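Local coordinates for protein aminopeptidase (Aneurinibacillus sp. AM-1, PDB 5IB9) that probably removes N-terminal residues from peptides as a zinc-dependent M28-family aminopeptidase that also carries a protease-associated domain, at residues D378-K382 and E383-N387; A364-E367 and P368-T372; D230-E233 and K234-G237. One frame throughout, in Å; residues are numbered along the deposited sequence.

Contact 1: D378-K382 and E383-N387. With ZN (zinc ion), chain F; ZN (zinc ion), chain E; ZN (zinc ion), chain D.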
# COMPACT_ATOMS: atom_id res chain seq x y z
N ASP A 378 -12.17 8.90 -33.57
CA ASP A 378 -13.00 8.51 -34.75
C ASP A 378 -13.61 7.10 -34.67
O ASP A 378 -14.44 6.72 -35.51
CB ASP A 378 -12.24 8.78 -36.05
CG ASP A 378 -11.09 7.85 -36.28
OD1 ASP A 378 -10.78 6.99 -35.44
OD2 ASP A 378 -10.43 7.93 -37.38
N LYS A 379 -13.24 6.30 -33.66
CA LYS A 379 -13.95 5.06 -33.43
C LYS A 379 -15.09 5.15 -32.44
O LYS A 379 -15.82 4.15 -32.28
CB LYS A 379 -13.02 4.04 -32.93
CG LYS A 379 -11.60 4.04 -33.46
CD LYS A 379 -11.69 3.68 -35.00
CE LYS A 379 -10.27 3.34 -35.42
NZ LYS A 379 -9.39 4.55 -35.46
N ILE A 380 -15.32 6.32 -31.87
CA ILE A 380 -16.35 6.45 -30.86
C ILE A 380 -17.78 6.64 -31.42
O ILE A 380 -18.03 7.43 -32.38
CB ILE A 380 -15.98 7.61 -29.89
CG1 ILE A 380 -14.61 7.29 -29.25
CG2 ILE A 380 -17.19 7.86 -28.92
CD1 ILE A 380 -14.67 6.11 -28.19
N SER A 381 -18.71 5.88 -30.82
CA SER A 381 -20.11 5.98 -31.10
C SER A 381 -20.85 6.74 -29.98
O SER A 381 -20.95 6.24 -28.82
CB SER A 381 -20.69 4.55 -31.22
OG SER A 381 -22.12 4.74 -31.20
N LYS A 382 -21.43 7.91 -30.29
CA LYS A 382 -22.25 8.63 -29.36
C LYS A 382 -23.46 7.81 -28.90
O LYS A 382 -23.91 7.87 -27.75
CB LYS A 382 -22.70 9.93 -29.94
CG LYS A 382 -21.52 10.90 -30.15
CD LYS A 382 -21.97 12.00 -31.11
CE LYS A 382 -22.80 13.03 -30.40
NZ LYS A 382 -22.72 14.34 -31.28
N GLU A 383 -24.03 7.03 -29.87
CA GLU A 383 -25.20 6.26 -29.47
C GLU A 383 -24.89 5.22 -28.39
O GLU A 383 -25.72 5.01 -27.49
CB GLU A 383 -25.75 5.58 -30.74
CG GLU A 383 -27.04 4.76 -30.60
CD GLU A 383 -27.43 4.15 -31.94
OE1 GLU A 383 -27.90 5.02 -32.70
OE2 GLU A 383 -27.17 2.99 -32.16
N LYS A 384 -23.74 4.58 -28.53
CA LYS A 384 -23.27 3.56 -27.54
C LYS A 384 -23.05 4.29 -26.23
O LYS A 384 -23.45 3.78 -25.18
CB LYS A 384 -22.06 2.79 -27.99
CG LYS A 384 -22.44 1.87 -29.18
CD LYS A 384 -21.25 1.00 -29.49
CE LYS A 384 -21.35 -0.38 -29.02
NZ LYS A 384 -20.61 -1.27 -29.92
N LEU A 385 -22.31 5.40 -26.22
CA LEU A 385 -22.05 6.10 -24.98
C LEU A 385 -23.36 6.47 -24.32
O LEU A 385 -23.54 6.30 -23.09
CB LEU A 385 -21.32 7.44 -25.26
CG LEU A 385 -19.88 7.31 -25.72
CD1 LEU A 385 -19.44 8.72 -26.15
CD2 LEU A 385 -18.90 6.76 -24.67
N ASP A 386 -24.36 7.01 -25.06
CA ASP A 386 -25.60 7.36 -24.51
C ASP A 386 -26.33 6.13 -23.91
O ASP A 386 -27.00 6.26 -22.87
CB ASP A 386 -26.51 8.04 -25.58
CG ASP A 386 -27.83 8.57 -24.98
OD1 ASP A 386 -27.86 9.62 -24.30
OD2 ASP A 386 -28.95 7.85 -25.13
N ASN A 387 -26.26 4.97 -24.61
CA ASN A 387 -26.99 3.83 -24.13
C ASN A 387 -26.37 3.34 -22.83
O ASN A 387 -27.12 2.96 -21.94
CB ASN A 387 -26.83 2.74 -25.19
CG ASN A 387 -27.55 1.42 -24.77
OD1 ASN A 387 -28.78 1.45 -24.53
ND2 ASN A 387 -26.83 0.41 -24.61
ZN ZN F . -28.10 4.28 -34.50
ZN ZN E . -29.29 10.84 -23.70
ZN ZN D . -30.53 7.77 -24.31
O HOH W 1 -30.92 9.51 -23.90
O HOH W 2 -31.64 7.10 -25.96
O HOH W 3 -32.61 6.87 -25.11
O HOH W 4 -29.43 11.57 -25.63
O HOH W 5 -30.78 12.42 -23.18
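Ile380 and Leu385 cross at about a right angle just ahead of helix 382-400, CG2 of the first meeting CD1 of the second at 3.7 Å in a small apolar patch where the chain enters the helix. Helix 15-25 packs on both side chains through Ile22. Ser381 is the N-cap. With chi1 at 167°, OG swings anti to its own N and accepts the Lys384 N-H at 3.1 Å in a nearly straight bond, while CG of Lys384 runs past that oxygen at 3.5 Å. The Ser381 carbonyl takes the N-H of Leu385, so the serine's hydroxyl and carbonyl both bond into the first turn. Lys382 follows; its O accepts from Asp386 N at 2.9 Å, and its ammonium group leads away to a salt bridge with Glu16. The first turn also carries metal ligands. Glu383 stretches out to bind one zinc ion through OE1. Asp386 holds two more zinc ions, whose sites are completed in part by Thr13 and Asp390: its carboxylate spans the pair, OD1 bonding one zinc at 2.0 Å and OD2 the other at a modelled 1.8 Å, short for such a bond, with one water shared between them.

Contact 2: A364-E367 and P368-T372. With ZN (zinc ion), chain B; BES (2-(3-amino-2-hydroxy-4-phenyl-butyrylamino)-4-methyl-pentanoic acid), chain H.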
# COMPACT_ATOMS: atom_id res chain seq x y z
N ALA A 364 -18.35 -6.09 -25.56
CA ALA A 364 -17.53 -7.30 -25.82
C ALA A 364 -18.21 -8.11 -26.92
O ALA A 364 -19.41 -8.10 -27.10
CB ALA A 364 -17.41 -8.14 -24.53
N PRO A 365 -17.39 -8.74 -27.78
CA PRO A 365 -15.93 -8.70 -27.81
C PRO A 365 -15.42 -7.27 -28.16
O PRO A 365 -16.08 -6.48 -28.90
CB PRO A 365 -15.58 -9.74 -28.93
CG PRO A 365 -16.79 -9.73 -29.78
CD PRO A 365 -17.97 -9.59 -28.84
N VAL A 366 -14.25 -7.00 -27.63
CA VAL A 366 -13.67 -5.68 -27.74
C VAL A 366 -13.18 -5.43 -29.17
O VAL A 366 -12.90 -6.37 -29.95
CB VAL A 366 -12.54 -5.38 -26.75
CG1 VAL A 366 -13.02 -5.66 -25.26
CG2 VAL A 366 -11.23 -6.16 -27.06
N GLU A 367 -13.05 -4.17 -29.51
CA GLU A 367 -12.58 -3.74 -30.84
C GLU A 367 -11.12 -4.13 -31.09
O GLU A 367 -10.34 -4.46 -30.17
CB GLU A 367 -12.73 -2.24 -30.87
CG GLU A 367 -11.74 -1.58 -29.88
CD GLU A 367 -12.40 -1.18 -28.59
OE1 GLU A 367 -13.31 -1.89 -28.11
OE2 GLU A 367 -12.07 -0.05 -28.09
N PRO A 368 -10.69 -4.09 -32.36
CA PRO A 368 -9.29 -4.39 -32.66
C PRO A 368 -8.29 -3.33 -32.21
O PRO A 368 -7.07 -3.61 -32.18
CB PRO A 368 -9.28 -4.41 -34.19
CG PRO A 368 -10.68 -4.57 -34.59
CD PRO A 368 -11.51 -3.87 -33.54
N TRP A 369 -8.80 -2.15 -31.81
CA TRP A 369 -7.98 -0.93 -31.58
C TRP A 369 -7.49 -0.80 -30.13
O TRP A 369 -6.64 0.05 -29.84
CB TRP A 369 -8.76 0.31 -31.98
CG TRP A 369 -9.61 0.14 -33.19
CD1 TRP A 369 -10.92 0.42 -33.30
CD2 TRP A 369 -9.18 -0.37 -34.46
NE1 TRP A 369 -11.37 0.17 -34.58
CE2 TRP A 369 -10.31 -0.34 -35.30
CE3 TRP A 369 -7.94 -0.80 -34.96
CZ2 TRP A 369 -10.28 -0.77 -36.64
CZ3 TRP A 369 -7.89 -1.27 -36.29
CH2 TRP A 369 -9.08 -1.23 -37.10
N TYR A 370 -7.96 -1.72 -29.28
CA TYR A 370 -7.62 -1.79 -27.92
C TYR A 370 -6.07 -1.78 -27.67
O TYR A 370 -5.40 -2.60 -28.24
CB TYR A 370 -8.25 -3.14 -27.52
CG TYR A 370 -7.85 -3.63 -26.17
CD1 TYR A 370 -8.07 -2.88 -25.07
CD2 TYR A 370 -7.28 -4.90 -26.02
CE1 TYR A 370 -7.71 -3.32 -23.80
CE2 TYR A 370 -6.91 -5.36 -24.76
CZ TYR A 370 -7.12 -4.54 -23.66
OH TYR A 370 -6.76 -5.00 -22.40
N HIS A 371 -5.52 -0.84 -26.90
CA HIS A 371 -4.12 -0.77 -26.54
C HIS A 371 -3.23 -0.42 -27.74
O HIS A 371 -2.04 -0.59 -27.64
CB HIS A 371 -3.64 -1.97 -25.77
CG HIS A 371 -4.16 -2.01 -24.34
ND1 HIS A 371 -3.74 -2.96 -23.44
CD2 HIS A 371 -5.10 -1.26 -23.71
CE1 HIS A 371 -4.38 -2.75 -22.27
NE2 HIS A 371 -5.23 -1.75 -22.44
N THR A 372 -3.82 0.18 -28.73
CA THR A 372 -3.08 0.61 -29.99
C THR A 372 -3.16 2.08 -30.23
O THR A 372 -4.09 2.78 -29.78
CB THR A 372 -3.63 -0.11 -31.29
OG1 THR A 372 -4.79 0.54 -31.76
CG2 THR A 372 -3.84 -1.61 -31.09
ZN ZN B . -6.45 -1.03 -20.96
N2 BES H . -10.05 -2.30 -20.25
C1 BES H . -8.93 -3.21 -19.98
C6 BES H . -9.50 -4.55 -19.51
C7 BES H . -10.24 -5.42 -20.53
C8 BES H . -9.82 -5.55 -21.87
C12 BES H . -11.36 -6.14 -20.07
C9 BES H . -10.53 -6.41 -22.74
C11 BES H . -12.08 -7.00 -20.95
C10 BES H . -11.66 -7.12 -22.28
C2 BES H . -8.00 -2.60 -18.92
O2 BES H . -7.87 -1.27 -19.41
C3 BES H . -6.71 -3.33 -19.05
O3 BES H . -6.08 -3.20 -20.09
N1 BES H . -6.39 -4.14 -18.10
C4 BES H . -5.17 -4.94 -18.22
C13 BES H . -5.13 -5.72 -16.92
C14 BES H . -4.99 -4.86 -15.66
C15 BES H . -4.84 -5.87 -14.53
C16 BES H . -3.84 -3.85 -15.70
C5 BES H . -5.25 -6.00 -19.31
O1 BES H . -4.18 -6.53 -19.73
O4 BES H . -6.34 -6.39 -19.78
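Glu367 lays CB and CG against CD1 of Trp369, each at 4.0 Å, meeting the indole obliquely. Its chi1 of 68° sets CG between the backbone N and the carbonyl carbon, and a bend at chi2 then turns the chain so that the buried carboxylate can accept from Asn239 ND2 through OE2. Pro368 adds its CB over one face of the indole, offset toward the rim, and Trp369 NE1 is tied to Asp307. Residues 367-370 form a type I turn that tucks CB of Tyr370 to 3.6 Å from Glu367 O. From there CG of Tyr370, anti to the backbone N (chi1 169°), sends the phenol toward the bound inhibitor BES. The BES phenyl points its C8-C9 edge at one face of this ring, roughly edge-to-face, C8 lying 3.4 Å from Tyr370 CZ, and Val366 CG1 touches C9 and C10 of the same phenyl at 3.6 Å. Tyr370 OH also donates to BES O3, a bond less certain because the modelled position of that oxygen is doubtful. An overlapping type II turn, 369-372, comes next. Trp369 O closes it by accepting two bonds from the same face, from Thr372 N at 3.0 Å and Thr372 OG1 at 2.7 Å. His371 takes the third position with a positive phi, and CE1 of Tyr370 sits 3.2 Å above its imidazole plane, which, with the zinc bond, probably restricts the ring. NE2 of His371 reaches that zinc ion at 2.0 Å, where Asp240, Glu273 and two BES oxygens, O2 and O3, also bind. The two overlapping turns thus set an aromatic pocket wall beside a metal-binding histidine, one edge of the two-zinc active site of M28 aminopeptidases.

Contact 3: D230-E233 and K234-G237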
# COMPACT_ATOMS: atom_id res chain seq x y z
N ASP A 230 -6.09 6.81 -17.03
CA ASP A 230 -4.80 6.57 -17.75
C ASP A 230 -5.04 5.64 -18.95
O ASP A 230 -6.06 4.93 -19.04
CB ASP A 230 -3.79 5.91 -16.83
CG ASP A 230 -4.18 4.53 -16.33
OD1 ASP A 230 -5.35 4.28 -15.90
OD2 ASP A 230 -3.30 3.64 -16.38
N SER A 231 -4.03 5.75 -19.85
CA SER A 231 -4.06 4.80 -21.00
C SER A 231 -2.68 4.22 -21.18
O SER A 231 -1.76 4.61 -20.51
CB SER A 231 -4.54 5.50 -22.30
OG SER A 231 -3.54 6.43 -22.73
N VAL A 232 -2.60 3.16 -21.99
CA VAL A 232 -1.22 2.58 -22.22
C VAL A 232 -0.37 3.46 -23.14
O VAL A 232 -0.88 4.32 -23.88
CB VAL A 232 -1.34 1.16 -22.82
CG1 VAL A 232 -2.09 0.24 -21.80
CG2 VAL A 232 -1.97 1.12 -24.22
N GLU A 233 0.95 3.23 -23.06
CA GLU A 233 1.91 3.96 -23.93
C GLU A 233 1.46 3.94 -25.42
O GLU A 233 1.06 2.91 -25.94
CB GLU A 233 3.27 3.25 -23.88
CG GLU A 233 4.14 3.51 -22.63
CD GLU A 233 4.92 4.85 -22.66
OE1 GLU A 233 5.52 5.22 -21.59
OE2 GLU A 233 4.92 5.54 -23.73
N LYS A 234 1.53 5.09 -26.06
CA LYS A 234 1.21 5.30 -27.52
C LYS A 234 -0.26 5.16 -27.89
O LYS A 234 -0.63 5.38 -29.04
CB LYS A 234 2.08 4.35 -28.42
CG LYS A 234 3.54 4.64 -28.32
CD LYS A 234 4.40 3.76 -29.24
CE LYS A 234 5.82 3.81 -28.69
NZ LYS A 234 6.73 2.66 -29.09
N ALA A 235 -1.16 4.81 -26.93
CA ALA A 235 -2.54 4.73 -27.24
C ALA A 235 -3.26 5.99 -26.77
O ALA A 235 -3.22 6.25 -25.55
CB ALA A 235 -3.26 3.46 -26.51
N PRO A 236 -3.91 6.75 -27.64
CA PRO A 236 -4.67 7.89 -27.26
C PRO A 236 -5.80 7.61 -26.24
O PRO A 236 -6.28 8.55 -25.54
CB PRO A 236 -5.21 8.49 -28.61
CG PRO A 236 -4.06 8.06 -29.66
CD PRO A 236 -3.86 6.64 -29.16
N GLY A 237 -6.23 6.34 -26.17
CA GLY A 237 -7.13 5.95 -25.07
C GLY A 237 -8.49 6.51 -25.20
O GLY A 237 -9.11 6.80 -24.16
O HOH W 6 2.81 7.43 -25.23
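A chi1 of 69° wedges the Ser231 hydroxyl between its own backbone N and carbonyl carbon, which aims OG across the loop at Ala235, and a chi1 of -62° at Val232 turns CG2 against the methyl of the same alanine. OG of Ser231 donates to Ala235 O at 2.8 Å, arriving almost end-on (C=O...O angle 168°), and its second partner is the backbone N of Arg30. Beside it, Val232 CG2 and Ala235 CB press together at 3.5 Å. Between these side-chain contacts Ala235 N donates to Val232 O at 3.1 Å, from well above the carbonyl plane, closing the type II turn 232-235. Lys234 takes the positive-phi corner of that turn, and water 6 links its N, at 2.8 Å, to the bent side chain of Glu233, at 3.2 Å from OE2. Where the loop comes back, Gly237 CA is 3.8 Å from Ser231 CB; a side chain on that glycine would run into the serine methylene, and its positive phi also favours glycine. Replacing Ser231 by an alanine here would probably leave the Ala235 carbonyl and the Arg30 N-H without their shared hydroxyl partner, and the returning arm of the loop freer to shift. The guanidinium of Arg30 holds the end of the loop, bonded to the carbonyls of Pro236 and Gly237. Toward the metal site, Val232 rests on Glu273 and His371, both zinc ligands, and Asp230 accepts from the backbone N atoms of Glu272 and Glu273. This is a type II beta turn, with a serine hydroxyl bonded across it, in the connection from strand 222-228 to helix 238-256, part of the second shell of the two-zinc site of the M28 peptidase fold.

From the N terminus the order is contact 3, contact 2, contact 1, in series, with none nested or crossing. Contact 3 closes the loop from strand 222-228 to helix 238-256. Contact 2 makes the two turns that follow strand 358-364, and contact 1 begins the last helix, 382-400. Contacts 3 and 2 touch near the active site, Thr372 O lying 3.4 Å from Ala235 CB and His371 CA 3.7 Å from Val232 CG2. Contacts 2 and 1 meet where Lys379 approaches the Trp369 indole in a cation-pi contact. Contacts 1 and 3 do not touch, their nearest atoms being about 7 Å apart; contact 2 touches both.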